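Local coordinates for protein endonuclease and methylase LlaGI (PDB 5FFJ) that recognises a specific DNA sequence and, as a restriction-modification enzyme, probably methylates it and couples helicase-like ATPase activity to cleavage in its intact form, at residues M1142-R1156 / T1194-I1206. Sequence-based numbering, arbitrary orientation.
Sequences MLAMYRPFTKKYLYR and TLISEYLSDMHVI. With nucleotides of chain C; nucleotides of chain B.
Met-1145 of strand 1141-1147 pairs in parallel with the short strand 1200-1201 through two backbone hydrogen bonds: its N donates to Leu-1200 O, and Asp-1202 N returns to Met-1145 O at 2.8 Å.

Apolar packing covers the sheet face that carries Ala-1144 and Leu-1200. Leu-1200 suits the spot because its branches diverge, CD2 meeting Leu-1154 CD2 at 3.6 Å and Ala-1144 CB, CD1 reaching Met-1142 CE and the aliphatic CD of Arg-1156. Tyr-1199 lays CD2 against Leu-1143 CB. Further along, Leu-1195 CD2 sits over the Phe-1149 ring face, 4.1 Å from its centroid, and against Pro-1148 CB.

The polar end faces DNA. Bends at chi2 (-62°) and chi3 fold Arg-1147, setting its guanidinium between Tyr-1146 CE2 and His-1204 CB, one over each face. At its edge, NH2 forms a 3.3 Å salt bridge with Asp-1202 OD2, on the carboxylate's anti side but 31° out of its plane; NH1 points at OP2 of DG15 of chain C, modelled doubtfully close. The same OD2 accepts His-1204 N from the other face, closing an Asx turn. His-1204 NE2 donates to N7 of DG16 of chain C at 3.1 Å.

Asp-1202 thus probably helps orient a backbone-facing arginine and a guanine-contacting histidine, consistent with major-groove reading by the specificity domain.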
loop_
_atom_site.group_PDB
_atom_site.type_symbol
_atom_site.label_atom_id
_atom_site.label_comp_id
_atom_site.label_asym_id
_atom_site.label_seq_id
_atom_site.Cartn_x
_atom_site.Cartn_y
_atom_site.Cartn_z
ATOM N N MET A 1142 -32.213 15.488 0.694
ATOM C CA MET A 1142 -33.128 15.136 1.776
ATOM C C MET A 1142 -32.386 14.679 3.023
ATOM O O MET A 1142 -31.164 14.529 3.013
ATOM C CB MET A 1142 -34.089 14.041 1.316
ATOM C CG MET A 1142 -33.410 12.830 0.700
ATOM S SD MET A 1142 -34.610 11.670 0.015
ATOM C CE MET A 1142 -35.374 11.044 1.505
ATOM N N LEU A 1143 -33.140 14.467 4.096
ATOM C CA LEU A 1143 -32.581 13.998 5.354
ATOM C C LEU A 1143 -32.559 12.480 5.401
ATOM O O LEU A 1143 -33.454 11.819 4.871
ATOM C CB LEU A 1143 -33.385 14.544 6.534
ATOM C CG LEU A 1143 -33.135 16.010 6.880
ATOM C CD1 LEU A 1143 -34.271 16.542 7.727
ATOM C CD2 LEU A 1143 -31.807 16.160 7.604
ATOM N N ALA A 1144 -31.534 11.934 6.042
ATOM C CA ALA A 1144 -31.393 10.492 6.168
ATOM C C ALA A 1144 -30.567 10.128 7.396
ATOM O O ALA A 1144 -29.711 10.900 7.826
ATOM C CB ALA A 1144 -30.754 9.917 4.913
ATOM N N MET A 1145 -30.842 8.956 7.962
ATOM C CA MET A 1145 -30.013 8.402 9.025
ATOM C C MET A 1145 -28.743 7.804 8.444
ATOM O O MET A 1145 -28.777 6.745 7.818
ATOM C CB MET A 1145 -30.769 7.329 9.809
ATOM C CG MET A 1145 -31.557 7.853 10.996
ATOM S SD MET A 1145 -30.498 8.596 12.251
ATOM C CE MET A 1145 -31.691 8.983 13.525
ATOM N N TYR A 1146 -27.624 8.487 8.653
ATOM C CA TYR A 1146 -26.336 8.009 8.172
ATOM C C TYR A 1146 -25.743 7.013 9.165
ATOM O O TYR A 1146 -25.205 5.976 8.775
ATOM C CB TYR A 1146 -25.391 9.188 7.950
ATOM C CG TYR A 1146 -24.078 8.816 7.309
ATOM C CD1 TYR A 1146 -24.029 8.361 5.999
ATOM C CD2 TYR A 1146 -22.885 8.934 8.009
ATOM C CE1 TYR A 1146 -22.829 8.025 5.405
ATOM C CE2 TYR A 1146 -21.682 8.601 7.424
ATOM C CZ TYR A 1146 -21.659 8.148 6.124
ATOM O OH TYR A 1146 -20.463 7.815 5.538
ATOM N N ARG A 1147 -25.856 7.339 10.449
ATOM C CA ARG A 1147 -25.364 6.490 11.524
ATOM C C ARG A 1147 -26.351 6.569 12.685
ATOM O O ARG A 1147 -27.205 7.454 12.701
ATOM C CB ARG A 1147 -23.961 6.929 11.950
ATOM C CG ARG A 1147 -22.902 6.755 10.879
ATOM C CD ARG A 1147 -22.709 5.302 10.477
ATOM N NE ARG A 1147 -22.648 5.158 9.023
ATOM C CZ ARG A 1147 -21.526 5.128 8.309
ATOM N NH1 ARG A 1147 -20.340 5.222 8.900
ATOM N NH2 ARG A 1147 -21.590 4.997 6.994
ATOM N N PRO A 1148 -26.258 5.643 13.653
ATOM C CA PRO A 1148 -27.306 5.681 14.679
ATOM C C PRO A 1148 -27.307 6.998 15.461
ATOM O O PRO A 1148 -26.256 7.438 15.927
ATOM C CB PRO A 1148 -26.972 4.487 15.585
ATOM C CG PRO A 1148 -25.576 4.125 15.286
ATOM C CD PRO A 1148 -25.244 4.605 13.915
ATOM N N PHE A 1149 -28.479 7.630 15.544
ATOM C CA PHE A 1149 -28.665 8.928 16.203
ATOM C C PHE A 1149 -27.933 10.056 15.469
ATOM O O PHE A 1149 -27.879 11.190 15.951
ATOM C CB PHE A 1149 -28.211 8.865 17.663
ATOM C CG PHE A 1149 -28.795 7.710 18.423
ATOM C CD1 PHE A 1149 -30.132 7.706 18.775
ATOM C CD2 PHE A 1149 -28.009 6.629 18.783
ATOM C CE1 PHE A 1149 -30.677 6.647 19.469
ATOM C CE2 PHE A 1149 -28.548 5.566 19.479
ATOM C CZ PHE A 1149 -29.884 5.576 19.823
ATOM N N THR A 1150 -27.388 9.737 14.296
ATOM C CA THR A 1150 -26.740 10.721 13.432
ATOM C C THR A 1150 -27.463 10.801 12.095
ATOM O O THR A 1150 -27.387 9.873 11.286
ATOM C CB THR A 1150 -25.260 10.377 13.174
ATOM O OG1 THR A 1150 -24.610 10.067 14.413
ATOM C CG2 THR A 1150 -24.544 11.540 12.479
ATOM N N LYS A 1151 -28.172 11.905 11.875
ATOM C CA LYS A 1151 -28.849 12.136 10.608
ATOM C C LYS A 1151 -28.179 13.277 9.844
ATOM O O LYS A 1151 -28.053 14.397 10.340
ATOM C CB LYS A 1151 -30.344 12.418 10.829
ATOM C CG LYS A 1151 -30.696 13.730 11.516
ATOM C CD LYS A 1151 -32.195 13.782 11.793
ATOM C CE LYS A 1151 -32.621 15.086 12.443
ATOM N NZ LYS A 1151 -33.956 14.956 13.089
ATOM N N LYS A 1152 -27.718 12.947 8.640
ATOM C CA LYS A 1152 -27.080 13.891 7.735
ATOM C C LYS A 1152 -28.016 14.209 6.581
ATOM O O LYS A 1152 -29.066 13.584 6.432
ATOM C CB LYS A 1152 -25.774 13.317 7.182
ATOM C CG LYS A 1152 -24.623 13.252 8.167
ATOM C CD LYS A 1152 -23.381 12.676 7.497
ATOM C CE LYS A 1152 -22.119 12.959 8.291
ATOM N NZ LYS A 1152 -20.917 12.445 7.577
ATOM N N TYR A 1153 -27.621 15.175 5.763
ATOM C CA TYR A 1153 -28.325 15.457 4.522
ATOM C C TYR A 1153 -27.759 14.600 3.400
ATOM O O TYR A 1153 -26.550 14.379 3.325
ATOM C CB TYR A 1153 -28.220 16.937 4.165
ATOM C CG TYR A 1153 -29.131 17.818 4.982
ATOM C CD1 TYR A 1153 -30.450 18.025 4.599
ATOM C CD2 TYR A 1153 -28.681 18.439 6.139
ATOM C CE1 TYR A 1153 -31.293 18.825 5.344
ATOM C CE2 TYR A 1153 -29.517 19.244 6.890
ATOM C CZ TYR A 1153 -30.822 19.433 6.487
ATOM O OH TYR A 1153 -31.661 20.233 7.227
ATOM N N LEU A 1154 -28.646 14.121 2.534
ATOM C CA LEU A 1154 -28.277 13.204 1.465
ATOM C C LEU A 1154 -28.860 13.663 0.137
ATOM O O LEU A 1154 -30.039 14.013 0.050
ATOM C CB LEU A 1154 -28.760 11.785 1.790
ATOM C CG LEU A 1154 -28.979 10.811 0.625
ATOM C CD1 LEU A 1154 -27.663 10.444 -0.032
ATOM C CD2 LEU A 1154 -29.709 9.566 1.096
ATOM N N TYR A 1155 -28.022 13.662 -0.893
ATOM C CA TYR A 1155 -28.491 13.857 -2.255
ATOM C C TYR A 1155 -28.901 12.500 -2.822
ATOM O O TYR A 1155 -28.087 11.795 -3.422
ATOM C CB TYR A 1155 -27.409 14.519 -3.115
ATOM C CG TYR A 1155 -27.823 14.778 -4.551
ATOM C CD1 TYR A 1155 -28.832 15.685 -4.855
ATOM C CD2 TYR A 1155 -27.194 14.125 -5.604
ATOM C CE1 TYR A 1155 -29.208 15.925 -6.169
ATOM C CE2 TYR A 1155 -27.564 14.360 -6.918
ATOM C CZ TYR A 1155 -28.570 15.261 -7.194
ATOM O OH TYR A 1155 -28.939 15.496 -8.500
ATOM N N ARG A 1156 -30.163 12.133 -2.607
ATOM C CA ARG A 1156 -30.679 10.858 -3.095
ATOM C C ARG A 1156 -31.076 10.978 -4.558
ATOM O O ARG A 1156 -32.083 11.599 -4.902
ATOM C CB ARG A 1156 -31.871 10.379 -2.270
ATOM C CG ARG A 1156 -32.255 8.941 -2.597
ATOM C CD ARG A 1156 -33.633 8.601 -2.106
ATOM N NE ARG A 1156 -34.648 9.433 -2.736
ATOM C CZ ARG A 1156 -35.952 9.203 -2.654
ATOM N NH1 ARG A 1156 -36.402 8.154 -1.978
ATOM N NH2 ARG A 1156 -36.805 10.017 -3.255
ATOM N N THR A 1194 -31.023 -3.221 16.926
ATOM C CA THR A 1194 -32.068 -2.635 16.096
ATOM C C THR A 1194 -32.350 -1.206 16.542
ATOM O O THR A 1194 -32.356 -0.905 17.736
ATOM C CB THR A 1194 -33.372 -3.462 16.149
ATOM O OG1 THR A 1194 -34.368 -2.847 15.323
ATOM C CG2 THR A 1194 -33.893 -3.563 17.573
ATOM N N LEU A 1195 -32.570 -0.327 15.570
ATOM C CA LEU A 1195 -32.872 1.072 15.845
ATOM C C LEU A 1195 -33.891 1.591 14.840
ATOM O O LEU A 1195 -33.674 1.521 13.632
ATOM C CB LEU A 1195 -31.599 1.919 15.796
ATOM C CG LEU A 1195 -31.739 3.396 16.172
ATOM C CD1 LEU A 1195 -32.392 3.552 17.536
ATOM C CD2 LEU A 1195 -30.374 4.071 16.156
ATOM N N ILE A 1196 -35.006 2.107 15.343
ATOM C CA ILE A 1196 -36.065 2.604 14.477
ATOM C C ILE A 1196 -35.714 3.997 13.968
ATOM O O ILE A 1196 -35.107 4.796 14.684
ATOM C CB ILE A 1196 -37.423 2.630 15.212
ATOM C CG1 ILE A 1196 -38.561 2.891 14.224
ATOM C CG2 ILE A 1196 -37.414 3.670 16.324
ATOM C CD1 ILE A 1196 -39.925 2.558 14.782
ATOM N N SER A 1197 -36.086 4.276 12.723
ATOM C CA SER A 1197 -35.781 5.554 12.094
ATOM C C SER A 1197 -37.008 6.159 11.429
ATOM O O SER A 1197 -37.859 5.449 10.892
ATOM C CB SER A 1197 -34.664 5.390 11.065
ATOM O OG SER A 1197 -34.449 6.598 10.356
ATOM N N GLU A 1198 -37.081 7.483 11.475
ATOM C CA GLU A 1198 -38.167 8.235 10.862
ATOM C C GLU A 1198 -37.778 8.678 9.453
ATOM O O GLU A 1198 -38.589 9.253 8.724
ATOM C CB GLU A 1198 -38.507 9.448 11.726
ATOM C CG GLU A 1198 -39.886 10.019 11.502
ATOM C CD GLU A 1198 -40.175 11.193 12.416
ATOM O OE1 GLU A 1198 -39.272 11.577 13.193
ATOM O OE2 GLU A 1198 -41.300 11.732 12.359
ATOM N N TYR A 1199 -36.532 8.397 9.082
ATOM C CA TYR A 1199 -35.962 8.874 7.827
ATOM C C TYR A 1199 -35.326 7.742 7.026
ATOM O O TYR A 1199 -35.199 6.617 7.509
ATOM C CB TYR A 1199 -34.913 9.953 8.103
ATOM C CG TYR A 1199 -35.446 11.162 8.837
ATOM C CD1 TYR A 1199 -35.685 11.121 10.205
ATOM C CD2 TYR A 1199 -35.698 12.350 8.164
ATOM C CE1 TYR A 1199 -36.169 12.224 10.880
ATOM C CE2 TYR A 1199 -36.178 13.461 8.832
ATOM C CZ TYR A 1199 -36.412 13.391 10.190
ATOM O OH TYR A 1199 -36.891 14.492 10.860
ATOM N N LEU A 1200 -34.933 8.058 5.797
ATOM C CA LEU A 1200 -34.158 7.146 4.969
ATOM C C LEU A 1200 -32.886 6.749 5.716
ATOM O O LEU A 1200 -32.286 7.580 6.397
ATOM C CB LEU A 1200 -33.831 7.810 3.631
ATOM C CG LEU A 1200 -33.186 6.970 2.533
ATOM C CD1 LEU A 1200 -33.586 7.534 1.186
ATOM C CD2 LEU A 1200 -31.672 6.952 2.663
ATOM N N SER A 1201 -32.480 5.488 5.592
ATOM C CA SER A 1201 -31.362 4.967 6.378
ATOM C C SER A 1201 -30.226 4.437 5.511
ATOM O O SER A 1201 -30.451 3.722 4.532
ATOM C CB SER A 1201 -31.850 3.860 7.316
ATOM O OG SER A 1201 -32.734 4.382 8.293
ATOM N N ASP A 1202 -29.001 4.800 5.880
ATOM C CA ASP A 1202 -27.817 4.288 5.208
ATOM C C ASP A 1202 -27.691 2.805 5.494
ATOM O O ASP A 1202 -28.391 2.270 6.355
ATOM C CB ASP A 1202 -26.555 5.021 5.672
ATOM C CG ASP A 1202 -25.373 4.806 4.737
ATOM O OD1 ASP A 1202 -25.517 5.056 3.522
ATOM O OD2 ASP A 1202 -24.299 4.382 5.217
ATOM N N MET A 1203 -26.794 2.141 4.779
ATOM C CA MET A 1203 -26.544 0.731 5.018
ATOM C C MET A 1203 -25.792 0.546 6.327
ATOM O O MET A 1203 -25.873 -0.508 6.954
ATOM C CB MET A 1203 -25.753 0.128 3.858
ATOM C CG MET A 1203 -25.545 -1.376 3.935
ATOM S SD MET A 1203 -24.149 -1.886 2.932
ATOM C CE MET A 1203 -24.973 -2.823 1.666
ATOM N N HIS A 1204 -25.065 1.574 6.743
ATOM C CA HIS A 1204 -24.183 1.439 7.889
ATOM C C HIS A 1204 -24.766 2.078 9.144
ATOM O O HIS A 1204 -24.034 2.423 10.072
ATOM C CB HIS A 1204 -22.820 2.036 7.550
ATOM C CG HIS A 1204 -22.131 1.330 6.423
ATOM N ND1 HIS A 1204 -21.836 -0.017 6.462
ATOM C CD2 HIS A 1204 -21.701 1.774 5.219
ATOM C CE1 HIS A 1204 -21.242 -0.367 5.334
ATOM N NE2 HIS A 1204 -21.149 0.701 4.563
ATOM N N VAL A 1205 -26.089 2.210 9.181
ATOM C CA VAL A 1205 -26.765 2.648 10.396
ATOM C C VAL A 1205 -26.537 1.606 11.486
ATOM O O VAL A 1205 -26.438 1.934 12.666
ATOM C CB VAL A 1205 -28.281 2.858 10.183
ATOM C CG1 VAL A 1205 -28.528 4.050 9.275
ATOM C CG2 VAL A 1205 -28.934 1.594 9.620
ATOM N N ILE A 1206 -26.464 0.342 11.076
ATOM C CA ILE A 1206 -26.139 -0.750 11.985
ATOM C C ILE A 1206 -25.217 -1.750 11.296
ATOM O O ILE A 1206 -25.660 -2.592 10.512
ATOM C CB ILE A 1206 -27.397 -1.481 12.488
ATOM C CG1 ILE A 1206 -28.405 -0.483 13.063
ATOM C CG2 ILE A 1206 -27.018 -2.499 13.553
ATOM C CD1 ILE A 1206 -29.726 -1.108 13.443
ATOM P P DG C 15 -17.043 6.320 7.472
ATOM O OP1 DG C 15 -16.738 7.758 7.287
ATOM O OP2 DG C 15 -18.002 5.919 8.526
ATOM O "O5'" DG C 15 -17.545 5.676 6.094
ATOM C "C5'" DG C 15 -17.563 6.454 4.896
ATOM C "C4'" DG C 15 -16.901 5.705 3.756
ATOM O "O4'" DG C 15 -16.526 4.371 4.214
ATOM C "C3'" DG C 15 -17.785 5.494 2.526
ATOM O "O3'" DG C 15 -17.014 5.615 1.314
ATOM C "C2'" DG C 15 -18.328 4.087 2.746
ATOM C "C1'" DG C 15 -17.148 3.392 3.406
ATOM N N9 DG C 15 -17.507 2.237 4.241
ATOM C C8 DG C 15 -18.295 2.233 5.368
ATOM N N7 DG C 15 -18.426 1.049 5.908
ATOM C C5 DG C 15 -17.673 0.216 5.090
ATOM C C6 DG C 15 -17.438 -1.182 5.172
ATOM O O6 DG C 15 -17.865 -1.985 6.015
ATOM N N1 DG C 15 -16.617 -1.626 4.141
ATOM C C2 DG C 15 -16.089 -0.825 3.155
ATOM N N2 DG C 15 -15.318 -1.430 2.244
ATOM N N3 DG C 15 -16.302 0.480 3.067
ATOM C C4 DG C 15 -17.100 0.932 4.062
ATOM P P DG C 16 -17.739 5.802 -0.111
ATOM O OP1 DG C 16 -17.297 7.090 -0.684
ATOM O OP2 DG C 16 -19.185 5.542 0.075
ATOM O "O5'" DG C 16 -17.131 4.617 -1.000
ATOM C "C5'" DG C 16 -16.957 3.342 -0.404
ATOM C "C4'" DG C 16 -16.544 2.284 -1.409
ATOM O "O4'" DG C 16 -16.630 0.991 -0.761
ATOM C "C3'" DG C 16 -17.454 2.120 -2.611
ATOM O "O3'" DG C 16 -16.845 1.287 -3.587
ATOM C "C2'" DG C 16 -18.617 1.417 -1.960
ATOM C "C1'" DG C 16 -17.858 0.374 -1.142
ATOM N N9 DG C 16 -18.544 -0.090 0.054
ATOM C C8 DG C 16 -19.403 0.614 0.863
ATOM N N7 DG C 16 -19.855 -0.088 1.869
ATOM C C5 DG C 16 -19.252 -1.331 1.711
ATOM C C6 DG C 16 -19.355 -2.506 2.492
ATOM O O6 DG C 16 -20.025 -2.691 3.518
ATOM N N1 DG C 16 -18.573 -3.537 1.973
ATOM C C2 DG C 16 -17.795 -3.441 0.843
ATOM N N2 DG C 16 -17.108 -4.535 0.490
ATOM N N3 DG C 16 -17.693 -2.349 0.109
ATOM C C4 DG C 16 -18.445 -1.340 0.600
ATOM P P DT B 8 -25.690 -12.097 1.814
ATOM O OP1 DT B 8 -25.884 -13.565 1.819
ATOM O OP2 DT B 8 -26.476 -11.262 2.750
ATOM O "O5'" DT B 8 -24.142 -11.774 2.060
ATOM C "C5'" DT B 8 -23.167 -12.122 1.068
ATOM C "C4'" DT B 8 -21.805 -11.533 1.403
ATOM O "O4'" DT B 8 -21.630 -10.267 0.687
ATOM C "C3'" DT B 8 -21.595 -11.183 2.872
ATOM O "O3'" DT B 8 -20.221 -11.310 3.235
ATOM C "C2'" DT B 8 -22.066 -9.740 2.907
ATOM C "C1'" DT B 8 -21.438 -9.220 1.627
ATOM N N1 DT B 8 -22.028 -7.935 1.080
ATOM C C2 DT B 8 -21.259 -7.147 0.251
ATOM O O2 DT B 8 -20.119 -7.428 -0.071
ATOM N N3 DT B 8 -21.874 -6.013 -0.199
ATOM C C4 DT B 8 -23.147 -5.586 0.090
ATOM O O4 DT B 8 -23.596 -4.548 -0.370
ATOM C C5 DT B 8 -23.905 -6.448 0.972
ATOM C C7 DT B 8 -25.313 -6.091 1.370
ATOM C C6 DT B 8 -23.317 -7.567 1.419
#